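Local coordinates for uncharacterized protein SP1917 (PDB 3C9P) that is of unknown function but is a small, mainly helical member of the bacterial family DUF2200, at residues 18-23 with 97-102. Residues are numbered along the deposited sequence; the frame is centred on the assembly and turned at random.
Sequences LALIAK and RRLDKL. With EDO (1,2-ethanediol), chain B.
Leu20 reaches from helix 13-26 toward helix 91-107 and divides its two methyl groups between an apolar and a polar neighbour. One branch, CD1, meets Leu99 CD2 at 3.7 Å, the two side chains crossing at a slant, methyl against methyl. Leu99 does not start out aimed at this partner; its first torsion (chi1 -177°), with CG beside the carbonyl carbon, swings the isobutyl end over, and CD2 makes the contact. Branched aliphatic chains suit this buried place, since they fill it without asking for a hydrogen bond, and Tyr59 of helix 59-64 touches both leucines.

The other branch, Leu20 CD2, lies 3.6 Å from Asp100 OD1, the two side chains roughly perpendicular. This is van der Waals contact alone, and the carboxylate finds its charged partner within its own helix. One turn earlier, Arg97 bends at chi2 (-63°) so that its NH1 gives a salt bridge to Asp100 OD2 of 2.9 Å, approaching nearly along the C-O bond, with the oxygen 19° out of the guanidinium plane. Arg97 NH2 bonds to the carbonyl of Ala3, probably a residue left from the expression tag.

A 1,2-ethanediol, probably from the crystallisation liquor, lies beside the carboxylate; its O2 makes a weak 3.4 Å hydrogen bond to Asp100 OD1.

With little area shared and no direct hydrogen bond across, Leu20 and Leu99 join two helices distant in sequence in the interior of a mainly helical chain, with the i to i+3 salt bridge of Arg97 and Asp100 alongside.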
loop_
_atom_site.group_PDB
_atom_site.type_symbol
_atom_site.label_atom_id
_atom_site.label_comp_id
_atom_site.label_asym_id
_atom_site.label_seq_id
_atom_site.Cartn_x
_atom_site.Cartn_y
_atom_site.Cartn_z
ATOM N N LEU A 18 -2.867 8.251 6.086
ATOM C CA LEU A 18 -2.625 8.440 7.526
ATOM C C LEU A 18 -3.341 7.404 8.412
ATOM O O LEU A 18 -2.824 6.995 9.465
ATOM C CB LEU A 18 -2.934 9.873 7.971
ATOM C CG LEU A 18 -2.013 10.952 7.369
ATOM C CD1 LEU A 18 -2.606 12.324 7.666
ATOM C CD2 LEU A 18 -0.636 10.839 7.919
ATOM N N ALA A 19 -4.506 6.943 7.974
ATOM C CA ALA A 19 -5.166 5.825 8.667
ATOM C C ALA A 19 -4.376 4.514 8.582
ATOM O O ALA A 19 -4.382 3.742 9.540
ATOM C CB ALA A 19 -6.603 5.633 8.128
ATOM N N LEU A 20 -3.726 4.241 7.440
ATOM C CA LEU A 20 -2.815 3.077 7.319
ATOM C C LEU A 20 -1.694 3.165 8.357
ATOM O O LEU A 20 -1.408 2.210 9.092
ATOM C CB LEU A 20 -2.155 3.007 5.926
ATOM C CG LEU A 20 -2.871 2.618 4.633
ATOM C CD1 LEU A 20 -1.862 2.630 3.498
ATOM C CD2 LEU A 20 -3.550 1.260 4.732
ATOM N N ILE A 21 -1.066 4.334 8.415
ATOM C CA ILE A 21 -0.013 4.603 9.400
ATOM C C ILE A 21 -0.514 4.414 10.831
ATOM O O ILE A 21 0.166 3.798 11.656
ATOM C CB ILE A 21 0.591 6.009 9.198
ATOM C CG1 ILE A 21 1.439 6.009 7.916
ATOM C CG2 ILE A 21 1.460 6.420 10.423
ATOM C CD1 ILE A 21 1.731 7.343 7.378
ATOM N N ALA A 22 -1.703 4.921 11.122
ATOM C CA ALA A 22 -2.255 4.792 12.469
ATOM C C ALA A 22 -2.417 3.323 12.868
ATOM O O ALA A 22 -2.142 2.989 14.001
ATOM C CB ALA A 22 -3.571 5.534 12.594
ATOM N N LYS A 23 -2.893 2.479 11.937
ATOM C CA LYS A 23 -3.011 1.034 12.156
ATOM C C LYS A 23 -1.665 0.448 12.554
ATOM O O LYS A 23 -1.566 -0.316 13.519
ATOM C CB LYS A 23 -3.499 0.339 10.873
ATOM C CG LYS A 23 -4.941 0.631 10.519
ATOM C CD LYS A 23 -5.195 0.516 9.024
ATOM C CE LYS A 23 -6.570 1.079 8.655
ATOM N NZ LYS A 23 -6.621 1.461 7.209
ATOM N N ARG A 97 -5.183 -3.122 -2.747
ATOM C CA ARG A 97 -5.230 -4.252 -1.822
ATOM C C ARG A 97 -3.853 -4.867 -1.638
ATOM O O ARG A 97 -3.565 -5.382 -0.569
ATOM C CB ARG A 97 -6.247 -5.303 -2.265
ATOM C CG ARG A 97 -7.711 -4.823 -2.157
ATOM C CD ARG A 97 -8.069 -4.541 -0.684
ATOM N NE ARG A 97 -9.484 -4.220 -0.520
ATOM C CZ ARG A 97 -9.953 -3.081 -0.016
ATOM N NH1 ARG A 97 -9.135 -2.126 0.378
ATOM N NH2 ARG A 97 -11.260 -2.906 0.100
ATOM N N ARG A 98 -2.994 -4.795 -2.653
ATOM C CA ARG A 98 -1.599 -5.246 -2.455
ATOM C C ARG A 98 -0.895 -4.366 -1.420
ATOM O O ARG A 98 -0.185 -4.889 -0.543
ATOM C CB ARG A 98 -0.812 -5.270 -3.768
ATOM C CG ARG A 98 -1.217 -6.378 -4.706
ATOM C CD ARG A 98 -0.540 -6.229 -6.057
ATOM N NE ARG A 98 -0.866 -7.378 -6.904
ATOM C CZ ARG A 98 -1.056 -7.350 -8.217
ATOM N NH1 ARG A 98 -0.986 -6.214 -8.901
ATOM N NH2 ARG A 98 -1.326 -8.480 -8.851
ATOM N N LEU A 99 -1.110 -3.052 -1.476
ATOM C CA LEU A 99 -0.581 -2.200 -0.373
ATOM C C LEU A 99 -1.153 -2.575 1.007
ATOM O O LEU A 99 -0.417 -2.642 2.015
ATOM C CB LEU A 99 -0.739 -0.694 -0.646
ATOM C CG LEU A 99 -0.122 0.199 0.454
ATOM C CD1 LEU A 99 1.379 -0.035 0.595
ATOM C CD2 LEU A 99 -0.432 1.681 0.206
ATOM N N ASP A 100 -2.454 -2.846 1.057
ATOM C CA ASP A 100 -3.072 -3.254 2.327
ATOM C C ASP A 100 -2.405 -4.495 2.896
ATOM O O ASP A 100 -2.251 -4.599 4.124
ATOM C CB ASP A 100 -4.564 -3.513 2.199
ATOM C CG ASP A 100 -5.384 -2.228 1.991
ATOM O OD1 ASP A 100 -5.089 -1.167 2.583
ATOM O OD2 ASP A 100 -6.362 -2.297 1.235
ATOM N N LYS A 101 -2.055 -5.450 2.022
ATOM C CA LYS A 101 -1.363 -6.675 2.437
ATOM C C LYS A 101 0.022 -6.350 3.009
ATOM O O LYS A 101 0.400 -6.891 4.056
ATOM C CB LYS A 101 -1.255 -7.671 1.256
ATOM C CG LYS A 101 -0.698 -9.048 1.607
ATOM C CD LYS A 101 -1.603 -9.781 2.580
ATOM C CE LYS A 101 -1.493 -11.282 2.411
ATOM N NZ LYS A 101 -2.350 -11.923 3.462
ATOM N N LEU A 102 0.769 -5.463 2.342
ATOM C CA LEU A 102 2.106 -5.091 2.829
ATOM C C LEU A 102 2.029 -4.423 4.209
ATOM O O LEU A 102 2.855 -4.685 5.081
ATOM C CB LEU A 102 2.845 -4.170 1.833
ATOM C CG LEU A 102 3.036 -4.710 0.402
ATOM C CD1 LEU A 102 3.670 -3.647 -0.551
ATOM C CD2 LEU A 102 3.902 -5.975 0.436
HETATM C C1 EDO B . -7.952 0.475 1.740
HETATM O O1 EDO B . -8.341 -0.026 3.019
HETATM C C2 EDO B . -7.156 1.749 1.955
HETATM O O2 EDO B . -6.686 1.773 3.303
#